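Local coordinates for putative TetR-family transcriptional regulator (Syntrophomonas wolfei subsp. wolfei, PDB 3LWJ), which probably binds DNA as a dimeric TetR-family transcriptional regulator, through a predicted helix-turn-helix motif, at residues A[100-111]-A[164-173]. Numbering follows the deposited sequence.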
# COMPACT_ATOMS: atom_id res chain seq x y z
N PHE A 100 -13.96 -4.16 6.19
CA PHE A 100 -13.31 -4.65 4.98
C PHE A 100 -13.82 -6.07 4.66
O PHE A 100 -14.25 -6.31 3.54
CB PHE A 100 -11.78 -4.69 5.11
CG PHE A 100 -11.10 -3.35 5.15
CD1 PHE A 100 -11.65 -2.24 4.61
CD2 PHE A 100 -9.84 -3.24 5.69
CE1 PHE A 100 -10.99 -1.01 4.62
CE2 PHE A 100 -9.18 -2.04 5.71
CZ PHE A 100 -9.78 -0.91 5.16
N ALA A 101 -13.79 -6.97 5.64
CA ALA A 101 -14.20 -8.37 5.44
C ALA A 101 -15.68 -8.55 5.05
O ALA A 101 -16.03 -9.47 4.30
CB ALA A 101 -13.86 -9.20 6.69
N GLN A 102 -16.55 -7.67 5.56
CA GLN A 102 -17.97 -7.71 5.20
C GLN A 102 -18.20 -7.26 3.76
O GLN A 102 -19.23 -7.61 3.18
CB GLN A 102 -18.80 -6.85 6.15
CG GLN A 102 -19.13 -7.57 7.47
CD GLN A 102 -19.34 -6.62 8.64
OE1 GLN A 102 -19.65 -5.43 8.45
NE2 GLN A 102 -19.14 -7.13 9.86
N ASN A 103 -17.26 -6.48 3.22
CA ASN A 103 -17.29 -6.01 1.84
C ASN A 103 -16.10 -6.59 1.08
O ASN A 103 -15.23 -5.83 0.59
CB ASN A 103 -17.20 -4.46 1.81
CG ASN A 103 -18.39 -3.78 2.49
OD1 ASN A 103 -19.27 -3.25 1.79
ND2 ASN A 103 -18.44 -3.82 3.84
N GLU A 104 -16.04 -7.92 1.02
CA GLU A 104 -14.87 -8.61 0.51
C GLU A 104 -14.60 -8.33 -0.96
O GLU A 104 -13.45 -8.13 -1.36
CB GLU A 104 -15.00 -10.11 0.72
CG GLU A 104 -13.70 -10.85 0.37
CD GLU A 104 -13.63 -12.27 0.93
OE1 GLU A 104 -14.13 -12.52 2.05
OE2 GLU A 104 -13.06 -13.14 0.25
N THR A 105 -15.65 -8.34 -1.77
CA THR A 105 -15.46 -8.18 -3.19
C THR A 105 -14.98 -6.72 -3.50
O THR A 105 -14.09 -6.50 -4.33
CB THR A 105 -16.72 -8.62 -3.93
OG1 THR A 105 -17.81 -7.83 -3.47
CG2 THR A 105 -17.04 -10.16 -3.64
N LEU A 106 -15.54 -5.74 -2.79
CA LEU A 106 -15.11 -4.34 -2.92
C LEU A 106 -13.68 -4.13 -2.41
O LEU A 106 -12.90 -3.39 -3.03
CB LEU A 106 -16.09 -3.40 -2.20
CG LEU A 106 -15.78 -1.90 -2.24
CD1 LEU A 106 -15.51 -1.41 -3.67
CD2 LEU A 106 -16.88 -1.10 -1.59
N SER A 107 -13.35 -4.76 -1.27
CA SER A 107 -11.98 -4.76 -0.74
C SER A 107 -11.03 -5.30 -1.80
O SER A 107 -9.94 -4.79 -2.00
CB SER A 107 -11.88 -5.59 0.55
OG SER A 107 -12.54 -4.95 1.68
N GLU A 108 -11.43 -6.36 -2.48
CA GLU A 108 -10.61 -6.87 -3.58
C GLU A 108 -10.40 -5.83 -4.69
O GLU A 108 -9.26 -5.57 -5.07
CB GLU A 108 -11.19 -8.14 -4.15
CG GLU A 108 -10.11 -9.04 -4.75
CD GLU A 108 -10.67 -10.28 -5.44
OE1 GLU A 108 -11.56 -10.96 -4.86
OE2 GLU A 108 -10.22 -10.55 -6.58
N ILE A 109 -11.49 -5.24 -5.21
CA ILE A 109 -11.37 -4.23 -6.26
C ILE A 109 -10.48 -3.08 -5.78
O ILE A 109 -9.55 -2.71 -6.47
CB ILE A 109 -12.72 -3.66 -6.70
CG1 ILE A 109 -13.59 -4.72 -7.38
CG2 ILE A 109 -12.54 -2.43 -7.65
CD1 ILE A 109 -12.97 -5.36 -8.59
N TYR A 110 -10.75 -2.54 -4.58
CA TYR A 110 -9.89 -1.50 -3.96
C TYR A 110 -8.42 -1.88 -3.95
O TYR A 110 -7.56 -1.02 -4.19
CB TYR A 110 -10.39 -1.25 -2.55
CG TYR A 110 -9.55 -0.39 -1.66
CD1 TYR A 110 -9.15 0.91 -2.05
CD2 TYR A 110 -9.20 -0.83 -0.37
CE1 TYR A 110 -8.38 1.71 -1.18
CE2 TYR A 110 -8.45 -0.03 0.50
CZ TYR A 110 -8.06 1.24 0.08
OH TYR A 110 -7.32 2.02 0.92
N SER A 111 -8.15 -3.15 -3.68
CA SER A 111 -6.78 -3.67 -3.53
C SER A 111 -6.13 -4.00 -4.84
O SER A 111 -4.93 -4.26 -4.88
CB SER A 111 -6.78 -4.94 -2.67
OG SER A 111 -7.30 -4.69 -1.37
N GLU A 164 -3.25 -0.97 6.94
CA GLU A 164 -4.57 -1.54 6.67
C GLU A 164 -4.66 -1.91 5.19
O GLU A 164 -5.08 -2.99 4.85
CB GLU A 164 -5.67 -0.56 7.06
CG GLU A 164 -5.84 -0.42 8.57
CD GLU A 164 -6.90 0.56 8.98
OE1 GLU A 164 -7.25 1.42 8.16
OE2 GLU A 164 -7.34 0.48 10.14
N LYS A 165 -4.22 -1.02 4.30
CA LYS A 165 -4.27 -1.31 2.88
C LYS A 165 -3.39 -2.52 2.54
O LYS A 165 -3.75 -3.38 1.73
CB LYS A 165 -3.66 -0.16 2.07
CG LYS A 165 -4.48 0.92 1.53
CD LYS A 165 -3.54 1.97 0.84
CE LYS A 165 -3.28 1.66 -0.64
NZ LYS A 165 -4.46 2.01 -1.54
N PHE A 166 -2.18 -2.50 3.04
CA PHE A 166 -1.19 -3.55 2.70
C PHE A 166 -1.59 -4.92 3.24
O PHE A 166 -1.48 -5.91 2.54
CB PHE A 166 0.19 -3.21 3.24
CG PHE A 166 1.29 -4.15 2.74
CD1 PHE A 166 1.35 -4.53 1.42
CD2 PHE A 166 2.27 -4.60 3.60
CE1 PHE A 166 2.36 -5.35 0.93
CE2 PHE A 166 3.29 -5.43 3.13
CZ PHE A 166 3.33 -5.80 1.78
N SER A 167 -2.06 -4.97 4.47
CA SER A 167 -2.49 -6.26 5.05
C SER A 167 -3.80 -6.76 4.38
O SER A 167 -3.98 -7.97 4.20
CB SER A 167 -2.64 -6.10 6.57
OG SER A 167 -3.85 -5.40 6.83
N LEU A 168 -4.73 -5.86 4.01
CA LEU A 168 -5.92 -6.24 3.23
C LEU A 168 -5.49 -6.90 1.91
O LEU A 168 -5.96 -7.95 1.51
CB LEU A 168 -6.78 -5.00 2.90
CG LEU A 168 -8.12 -5.22 2.17
CD1 LEU A 168 -8.99 -6.30 2.88
CD2 LEU A 168 -8.86 -3.82 2.00
N TYR A 169 -4.56 -6.25 1.21
CA TYR A 169 -4.08 -6.76 -0.07
C TYR A 169 -3.48 -8.16 0.07
O TYR A 169 -3.76 -9.04 -0.73
CB TYR A 169 -3.09 -5.76 -0.68
CG TYR A 169 -2.07 -6.31 -1.66
CD1 TYR A 169 -2.34 -6.41 -3.01
CD2 TYR A 169 -0.80 -6.68 -1.23
CE1 TYR A 169 -1.36 -6.89 -3.91
CE2 TYR A 169 0.18 -7.13 -2.11
CZ TYR A 169 -0.11 -7.25 -3.45
OH TYR A 169 0.88 -7.70 -4.33
N LYS A 170 -2.69 -8.38 1.11
CA LYS A 170 -2.09 -9.70 1.33
C LYS A 170 -3.11 -10.78 1.67
O LYS A 170 -2.89 -11.98 1.37
CB LYS A 170 -1.00 -9.66 2.39
CG LYS A 170 0.22 -8.84 1.99
CD LYS A 170 1.48 -9.01 2.95
CE LYS A 170 2.04 -10.44 3.04
NZ LYS A 170 3.53 -10.50 3.28
N TRP A 171 -4.23 -10.40 2.28
CA TRP A 171 -5.28 -11.39 2.57
C TRP A 171 -6.12 -11.66 1.32
O TRP A 171 -6.13 -12.80 0.81
CB TRP A 171 -6.17 -10.91 3.70
CG TRP A 171 -7.43 -11.68 3.88
CD1 TRP A 171 -7.56 -13.02 4.10
CD2 TRP A 171 -8.76 -11.14 3.91
NE1 TRP A 171 -8.88 -13.35 4.24
CE2 TRP A 171 -9.64 -12.21 4.13
CE3 TRP A 171 -9.28 -9.86 3.79
CZ2 TRP A 171 -11.02 -12.04 4.21
CZ3 TRP A 171 -10.66 -9.69 3.88
CH2 TRP A 171 -11.51 -10.78 4.08
N VAL A 172 -6.76 -10.61 0.81
CA VAL A 172 -7.76 -10.76 -0.23
C VAL A 172 -7.18 -10.90 -1.64
O VAL A 172 -7.80 -11.54 -2.48
CB VAL A 172 -8.87 -9.62 -0.18
CG1 VAL A 172 -8.37 -8.28 -0.78
CG2 VAL A 172 -10.13 -10.09 -0.86
N VAL A 173 -6.01 -10.32 -1.93
CA VAL A 173 -5.42 -10.50 -3.25
C VAL A 173 -4.35 -11.61 -3.27
O VAL A 173 -4.47 -12.55 -4.05
CB VAL A 173 -4.87 -9.22 -3.85
CG1 VAL A 173 -4.12 -9.51 -5.14
CG2 VAL A 173 -6.02 -8.22 -4.10
O HOH W 1 -5.48 -0.65 -1.96
O HOH W 2 -5.63 -2.75 -0.21
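One methyl of Leu168, CD2, rests over the centre of the Phe100 ring in a CH-pi contact, 3.9 Å from the ring centroid and 13° off its normal, while CB of Glu164 meets the same ring at its edge. That methyl also lies in plane at the Tyr110 edge, 3.8 Å from CD2 of the tyrosine, and water 1 sits over the centre of one face. Leu168 CD1 lies in plane at the Trp171 edge, and the broad indole also reaches Ala101, CB to CH2 3.9 Å, and Glu104 OE1, both set obliquely to it. With CG anti to the backbone N (chi1 -176°), Leu168 carries its fork into the hole lined by Phe100, Ser107, Tyr110 and Ser111, which suits a branched apolar side chain. This is the helical C-terminal part, which in TetR-family regulators usually binds ligand and forms the dimer; segment 104-111 crosses segment 164-173 at -114°, and knobs go into holes from both sides. Val172 enters among Glu104, Ser107, Glu108 and Ser111, and Ser111, small enough to let the helices come close, among Leu168, Tyr169, Val172 and Val173. Ser111 OG gives a 2.7 Å hydrogen bond to Ser107 O, which Ser111 N reaches from the opposite face of the carbonyl plane. Water 2 ties Ser111 OG to Lys165 O, and water 1 joins Tyr110 O to Lys165 NZ. Glu128 receives both the Tyr110 hydroxyl and the Lys165 ammonium. With an alanine at Tyr110, Leu168 CD2 would probably lose its edge contact and Glu128 one of its donors. Tyr169 extends its hydroxyl to Asp121 of the second subunit.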